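Local coordinates for KLLA0C04147p (Kluyveromyces lactis, PDB 5H2D), which binds ergosterol in the pocket of its OSBP-related domain (ORD), the part described here, and probably transfers sterols between membranes, at residues L80-L85 and W318-R323; L85-A90 and P159-F164. One frame throughout, in Å; residues are numbered along the deposited sequence.

Overall arrangement
From the N terminus the chain runs through helix 72-77 into the turn at 80-83 and then into helix 84-90, and both contacts start here. Interaction 2 is the first to close: after 68 intervening residues, segment 159-164, where a loop leads into strand 161-173, returns to pack against Leu86, Asn87 and Ala90. Interaction 1 closes much later, when the end of strand 314-319 and the loop after it reach Glu81, Tyr82 and Leu85, so the loop of interaction 2 is nested inside it. The two share Leu85 and touch directly, Ala83 CB lying 3.8 Å from Trp161 CZ2. Together they tie the turn at 80-83 and helix 84-90 to early and late strands of the ORD.

Interaction 1: L80-L85 and W318-R323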
loop_
_atom_site.group_PDB
_atom_site.type_symbol
_atom_site.label_atom_id
_atom_site.label_comp_id
_atom_site.label_asym_id
_atom_site.label_seq_id
_atom_site.Cartn_x
_atom_site.Cartn_y
_atom_site.Cartn_z
ATOM N N LEU A 80 -1.264 -1.712 -4.726
ATOM C CA LEU A 80 -1.675 -2.642 -5.773
ATOM C C LEU A 80 -2.214 -1.961 -7.020
ATOM O O LEU A 80 -2.646 -2.665 -7.944
ATOM C CB LEU A 80 -2.741 -3.591 -5.217
ATOM C CG LEU A 80 -2.280 -4.383 -3.995
ATOM C CD1 LEU A 80 -3.376 -5.329 -3.547
ATOM C CD2 LEU A 80 -0.983 -5.136 -4.316
ATOM N N GLU A 81 -2.212 -0.623 -7.083
ATOM C CA GLU A 81 -2.880 0.056 -8.191
ATOM C C GLU A 81 -2.345 -0.417 -9.539
ATOM O O GLU A 81 -3.117 -0.598 -10.489
ATOM C CB GLU A 81 -2.725 1.574 -8.070
ATOM C CG GLU A 81 -3.417 2.321 -9.194
ATOM C CD GLU A 81 -3.432 3.839 -8.990
ATOM O OE1 GLU A 81 -2.975 4.322 -7.930
ATOM O OE2 GLU A 81 -3.895 4.560 -9.896
ATOM N N TYR A 82 -1.036 -0.620 -9.643
ATOM C CA TYR A 82 -0.408 -1.030 -10.900
ATOM C C TYR A 82 0.162 -2.443 -10.802
ATOM O O TYR A 82 1.244 -2.730 -11.314
ATOM C CB TYR A 82 0.677 -0.033 -11.298
ATOM C CG TYR A 82 0.157 1.390 -11.411
ATOM C CD1 TYR A 82 -0.395 1.861 -12.602
ATOM C CD2 TYR A 82 0.215 2.266 -10.329
ATOM C CE1 TYR A 82 -0.878 3.162 -12.722
ATOM C CE2 TYR A 82 -0.255 3.570 -10.440
ATOM C CZ TYR A 82 -0.813 4.012 -11.624
ATOM O OH TYR A 82 -1.277 5.308 -11.713
ATOM N N ALA A 83 -0.561 -3.336 -10.130
ATOM C CA ALA A 83 -0.107 -4.703 -9.917
ATOM C C ALA A 83 0.038 -5.499 -11.213
ATOM O O ALA A 83 0.677 -6.557 -11.181
ATOM C CB ALA A 83 -1.066 -5.426 -8.966
ATOM N N ASP A 84 -0.532 -5.030 -12.332
ATOM C CA ASP A 84 -0.263 -5.665 -13.626
ATOM C C ASP A 84 1.232 -5.806 -13.866
ATOM O O ASP A 84 1.670 -6.736 -14.557
ATOM C CB ASP A 84 -0.893 -4.856 -14.768
ATOM C CG ASP A 84 -2.405 -5.048 -14.875
ATOM O OD1 ASP A 84 -2.952 -5.906 -14.161
ATOM O OD2 ASP A 84 -3.050 -4.340 -15.686
ATOM N N LEU A 85 2.031 -4.883 -13.320
ATOM C CA LEU A 85 3.482 -4.952 -13.489
ATOM C C LEU A 85 4.048 -6.264 -12.973
ATOM O O LEU A 85 5.085 -6.727 -13.468
ATOM C CB LEU A 85 4.163 -3.779 -12.779
ATOM C CG LEU A 85 3.946 -2.424 -13.442
ATOM C CD1 LEU A 85 4.353 -1.287 -12.520
ATOM C CD2 LEU A 85 4.724 -2.350 -14.745
ATOM N N TRP A 318 6.098 2.250 -17.094
ATOM C CA TRP A 318 4.969 2.644 -16.261
ATOM C C TRP A 318 4.560 4.083 -16.555
ATOM O O TRP A 318 5.413 4.950 -16.755
ATOM C CB TRP A 318 5.318 2.487 -14.770
ATOM C CG TRP A 318 4.302 3.128 -13.887
ATOM C CD1 TRP A 318 3.097 2.604 -13.508
ATOM C CD2 TRP A 318 4.372 4.436 -13.314
ATOM N NE1 TRP A 318 2.414 3.509 -12.732
ATOM C CE2 TRP A 318 3.177 4.639 -12.592
ATOM C CE3 TRP A 318 5.328 5.453 -13.337
ATOM C CZ2 TRP A 318 2.920 5.815 -11.888
ATOM C CZ3 TRP A 318 5.071 6.627 -12.638
ATOM C CH2 TRP A 318 3.872 6.796 -11.930
ATOM N N HIS A 319 3.249 4.332 -16.568
ATOM C CA HIS A 319 2.723 5.686 -16.654
ATOM C C HIS A 319 1.538 5.823 -15.711
ATOM O O HIS A 319 0.760 4.880 -15.549
ATOM C CB HIS A 319 2.281 6.036 -18.085
ATOM C CG HIS A 319 2.044 7.499 -18.304
ATOM N ND1 HIS A 319 0.954 8.165 -17.779
ATOM C CD2 HIS A 319 2.757 8.424 -18.989
ATOM C CE1 HIS A 319 1.007 9.436 -18.134
ATOM N NE2 HIS A 319 2.092 9.621 -18.865
ATOM N N VAL A 320 1.399 7.008 -15.112
ATOM C CA VAL A 320 0.330 7.252 -14.147
ATOM C C VAL A 320 -1.029 7.175 -14.830
ATOM O O VAL A 320 -1.199 7.604 -15.984
ATOM C CB VAL A 320 0.539 8.616 -13.464
ATOM C CG1 VAL A 320 0.361 9.747 -14.458
ATOM C CG2 VAL A 320 -0.416 8.785 -12.280
ATOM N N ASN A 321 -2.011 6.628 -14.116
ATOM C CA ASN A 321 -3.384 6.623 -14.591
ATOM C C ASN A 321 -3.924 8.045 -14.672
ATOM O O ASN A 321 -3.521 8.934 -13.913
ATOM C CB ASN A 321 -4.269 5.784 -13.662
ATOM C CG ASN A 321 -4.035 4.293 -13.821
ATOM O OD1 ASN A 321 -3.834 3.809 -14.933
ATOM N ND2 ASN A 321 -4.048 3.558 -12.714
ATOM N N GLU A 322 -4.859 8.252 -15.599
ATOM C CA GLU A 322 -5.589 9.511 -15.627
ATOM C C GLU A 322 -6.359 9.683 -14.324
ATOM O O GLU A 322 -6.868 8.718 -13.741
ATOM C CB GLU A 322 -6.540 9.565 -16.825
ATOM C CG GLU A 322 -7.875 8.895 -16.593
ATOM C CD GLU A 322 -8.780 8.965 -17.813
ATOM O OE1 GLU A 322 -9.781 8.213 -17.858
ATOM O OE2 GLU A 322 -8.486 9.768 -18.729
ATOM N N ARG A 323 -6.430 10.923 -13.859
ATOM C CA ARG A 323 -6.897 11.228 -12.511
ATOM C C ARG A 323 -7.985 12.285 -12.594
ATOM O O ARG A 323 -7.702 13.490 -12.595
ATOM C CB ARG A 323 -5.743 11.688 -11.632
ATOM C CG ARG A 323 -6.082 11.774 -10.177
ATOM C CD ARG A 323 -4.804 11.758 -9.363
ATOM N NE ARG A 323 -5.060 12.240 -8.022
ATOM C CZ ARG A 323 -4.138 12.358 -7.070
ATOM N NH1 ARG A 323 -2.871 12.012 -7.288
ATOM N NH2 ARG A 323 -4.500 12.816 -5.890
HETATM O O HOH W 1 -3.814 0.737 -12.929
#
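Trp318 presents the edge of its indole to the face of the Tyr82 ring, a T-shaped pair with planes at 89° and the five-membered ring centroid 4.3 Å from the tyrosine centroid. NE1 of Trp318 sits 3.1 Å above the plane of the Tyr82 ring, over its centre, which directs the indole N-H into the pi cloud. The opposite face of the tyrosine is covered near its rim by CG of Glu81, so the ring is held between its own neighbour and the tryptophan. At the far end, Asn321 N donates an almost straight bond to Tyr82 OH (2.8 Å, 173°), arriving in the plane of the ring. Trp318 is on strand 314-319 of the oxysterol-binding fold and pairs with Val277; helix 95-108 also lines this site, with Ser108 touching both aromatic residues. Glu81, its CG anti to the backbone N and its chain extended, reaches toward Asn321 from the opposite direction. Asn321 ND2 donates to Glu81 OE2 on the anti side of the carboxylate (3.0 Å), and the amide and carboxylate planes are 31° apart. The same ND2 also donates to a water, 2.8 Å away, that in turn donates to Glu81 O, giving this nitrogen two acceptors. Beside the aromatic pair, Leu85 CD1 approaches Trp318 CD1 at 4.2 Å.

Interaction 2: L85-A90 and P159-F164; sequences LLNQAA and PKWDFF
Leu86 lies over one face of the Trp161 indole: its CB is 3.6 Å from the centroid of the five-membered ring and only 11° off the ring normal, which meets the geometry of a CH-pi contact. CD1 of the same leucine extends the cover over the same side, 3.7 Å from Trp161 CD2, and the two side chains cross at about a right angle. The indole is set under the leucine by chi1 of 53°, which places CG between the backbone N and the carbonyl carbon. One residue on, Asn87 comes to the edge of that ring, with amide and ring planes 50° apart. Water bridges this amide to the second segment: one water donates to Asn87 OD1 (2.7 Å) and accepts from Lys160 N, while a second accepts from Asn87 ND2 and, weakly, from Trp161 NE1. Here helix 84-90 packs on the beginning of strand 161-173, an antiparallel neighbour of strand 178-190 in the ORD; Leu188 and Ile190 of the latter touch Leu86 and Ala90. The backbone O of Asn87 accepts from a third water, which accepts from Lys160 NZ (2.8 Å); that ammonium also forms a salt bridge with Asp193. At Ala90 the contact becomes purely apolar, CB resting 3.9 Å from Lys160 CD, against the aliphatic part of the lysine.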
loop_
_atom_site.group_PDB
_atom_site.type_symbol
_atom_site.label_atom_id
_atom_site.label_comp_id
_atom_site.label_asym_id
_atom_site.label_seq_id
_atom_site.Cartn_x
_atom_site.Cartn_y
_atom_site.Cartn_z
ATOM N N LEU A 85 2.031 -4.883 -13.320
ATOM C CA LEU A 85 3.482 -4.952 -13.489
ATOM C C LEU A 85 4.048 -6.264 -12.973
ATOM O O LEU A 85 5.085 -6.727 -13.468
ATOM C CB LEU A 85 4.163 -3.779 -12.779
ATOM C CG LEU A 85 3.946 -2.424 -13.442
ATOM C CD1 LEU A 85 4.353 -1.287 -12.520
ATOM C CD2 LEU A 85 4.724 -2.350 -14.745
ATOM N N LEU A 86 3.399 -6.863 -11.970
ATOM C CA LEU A 86 3.927 -8.078 -11.370
ATOM C C LEU A 86 3.649 -9.301 -12.234
ATOM O O LEU A 86 4.458 -10.233 -12.244
ATOM C CB LEU A 86 3.360 -8.250 -9.960
ATOM C CG LEU A 86 3.773 -7.121 -9.009
ATOM C CD1 LEU A 86 3.210 -7.418 -7.637
ATOM C CD2 LEU A 86 5.282 -6.987 -8.958
ATOM N N ASN A 87 2.527 -9.311 -12.958
ATOM C CA ASN A 87 2.288 -10.376 -13.929
ATOM C C ASN A 87 3.215 -10.233 -15.120
ATOM O O ASN A 87 3.715 -11.234 -15.649
ATOM C CB ASN A 87 0.835 -10.360 -14.375
ATOM C CG ASN A 87 -0.085 -10.792 -13.282
ATOM O OD1 ASN A 87 0.226 -11.732 -12.543
ATOM N ND2 ASN A 87 -1.209 -10.097 -13.136
ATOM N N GLN A 88 3.454 -8.997 -15.563
ATOM C CA GLN A 88 4.487 -8.778 -16.567
ATOM C C GLN A 88 5.824 -9.318 -16.078
ATOM O O GLN A 88 6.515 -10.044 -16.798
ATOM C CB GLN A 88 4.591 -7.291 -16.905
ATOM C CG GLN A 88 3.394 -6.724 -17.640
ATOM C CD GLN A 88 3.663 -5.327 -18.147
ATOM O OE1 GLN A 88 3.967 -4.430 -17.372
ATOM N NE2 GLN A 88 3.584 -5.143 -19.461
ATOM N N ALA A 89 6.196 -8.994 -14.839
ATOM C CA ALA A 89 7.450 -9.488 -14.281
ATOM C C ALA A 89 7.523 -11.011 -14.355
ATOM O O ALA A 89 8.548 -11.579 -14.754
ATOM C CB ALA A 89 7.605 -9.014 -12.833
ATOM N N ALA A 90 6.433 -11.690 -13.981
ATOM C CA ALA A 90 6.435 -13.148 -13.973
ATOM C C ALA A 90 6.683 -13.727 -15.359
ATOM O O ALA A 90 7.138 -14.872 -15.468
ATOM C CB ALA A 90 5.108 -13.683 -13.425
ATOM N N PRO A 159 -2.225 -15.772 -8.663
ATOM C CA PRO A 159 -1.622 -16.995 -9.215
ATOM C C PRO A 159 -0.119 -16.887 -9.445
ATOM O O PRO A 159 0.608 -17.854 -9.185
ATOM C CB PRO A 159 -2.393 -17.207 -10.522
ATOM C CG PRO A 159 -3.736 -16.644 -10.252
ATOM C CD PRO A 159 -3.455 -15.398 -9.392
ATOM N N LYS A 160 0.382 -15.729 -9.881
ATOM C CA LYS A 160 1.786 -15.601 -10.249
ATOM C C LYS A 160 2.634 -14.862 -9.218
ATOM O O LYS A 160 3.854 -14.798 -9.378
ATOM C CB LYS A 160 1.915 -14.892 -11.600
ATOM C CG LYS A 160 1.153 -15.572 -12.734
ATOM C CD LYS A 160 1.528 -14.979 -14.087
ATOM C CE LYS A 160 0.739 -15.654 -15.205
ATOM N NZ LYS A 160 1.579 -15.892 -16.409
ATOM N N TRP A 161 2.033 -14.300 -8.170
ATOM C CA TRP A 161 2.816 -13.511 -7.225
ATOM C C TRP A 161 2.041 -13.357 -5.921
ATOM O O TRP A 161 0.808 -13.367 -5.913
ATOM C CB TRP A 161 3.164 -12.120 -7.784
ATOM C CG TRP A 161 1.965 -11.341 -8.281
ATOM C CD1 TRP A 161 1.490 -11.297 -9.560
ATOM C CD2 TRP A 161 1.099 -10.494 -7.507
ATOM N NE1 TRP A 161 0.383 -10.485 -9.636
ATOM C CE2 TRP A 161 0.120 -9.981 -8.387
ATOM C CE3 TRP A 161 1.059 -10.123 -6.162
ATOM C CZ2 TRP A 161 -0.891 -9.114 -7.960
ATOM C CZ3 TRP A 161 0.052 -9.260 -5.738
ATOM C CH2 TRP A 161 -0.912 -8.774 -6.633
ATOM N N ASP A 162 2.787 -13.234 -4.828
ATOM C CA ASP A 162 2.249 -12.846 -3.532
ATOM C C ASP A 162 2.942 -11.566 -3.089
ATOM O O ASP A 162 4.028 -11.226 -3.566
ATOM C CB ASP A 162 2.465 -13.931 -2.472
ATOM C CG ASP A 162 1.930 -15.278 -2.896
ATOM O OD1 ASP A 162 0.830 -15.335 -3.488
ATOM O OD2 ASP A 162 2.644 -16.279 -2.650
ATOM N N PHE A 163 2.313 -10.854 -2.154
ATOM C CA PHE A 163 2.872 -9.599 -1.653
ATOM C C PHE A 163 2.360 -9.397 -0.237
ATOM O O PHE A 163 1.150 -9.279 -0.031
ATOM C CB PHE A 163 2.475 -8.414 -2.541
ATOM C CG PHE A 163 3.079 -7.093 -2.124
ATOM C CD1 PHE A 163 4.442 -6.976 -1.855
ATOM C CD2 PHE A 163 2.295 -5.947 -2.075
ATOM C CE1 PHE A 163 5.001 -5.738 -1.499
ATOM C CE2 PHE A 163 2.852 -4.724 -1.733
ATOM C CZ PHE A 163 4.200 -4.622 -1.438
ATOM N N PHE A 164 3.265 -9.323 0.733
ATOM C CA PHE A 164 2.826 -9.122 2.108
ATOM C C PHE A 164 3.874 -8.329 2.868
ATOM O O PHE A 164 5.044 -8.265 2.480
ATOM C CB PHE A 164 2.522 -10.458 2.817
ATOM C CG PHE A 164 3.725 -11.366 3.007
ATOM C CD1 PHE A 164 4.538 -11.239 4.127
ATOM C CD2 PHE A 164 3.991 -12.388 2.102
ATOM C CE1 PHE A 164 5.630 -12.102 4.320
ATOM C CE2 PHE A 164 5.083 -13.252 2.299
ATOM C CZ PHE A 164 5.882 -13.100 3.403
HETATM O O HOH W 2 -1.050 -13.453 -10.937
HETATM O O HOH W 3 -2.759 -10.211 -10.483
HETATM O O HOH W 4 2.309 -13.220 -17.071
#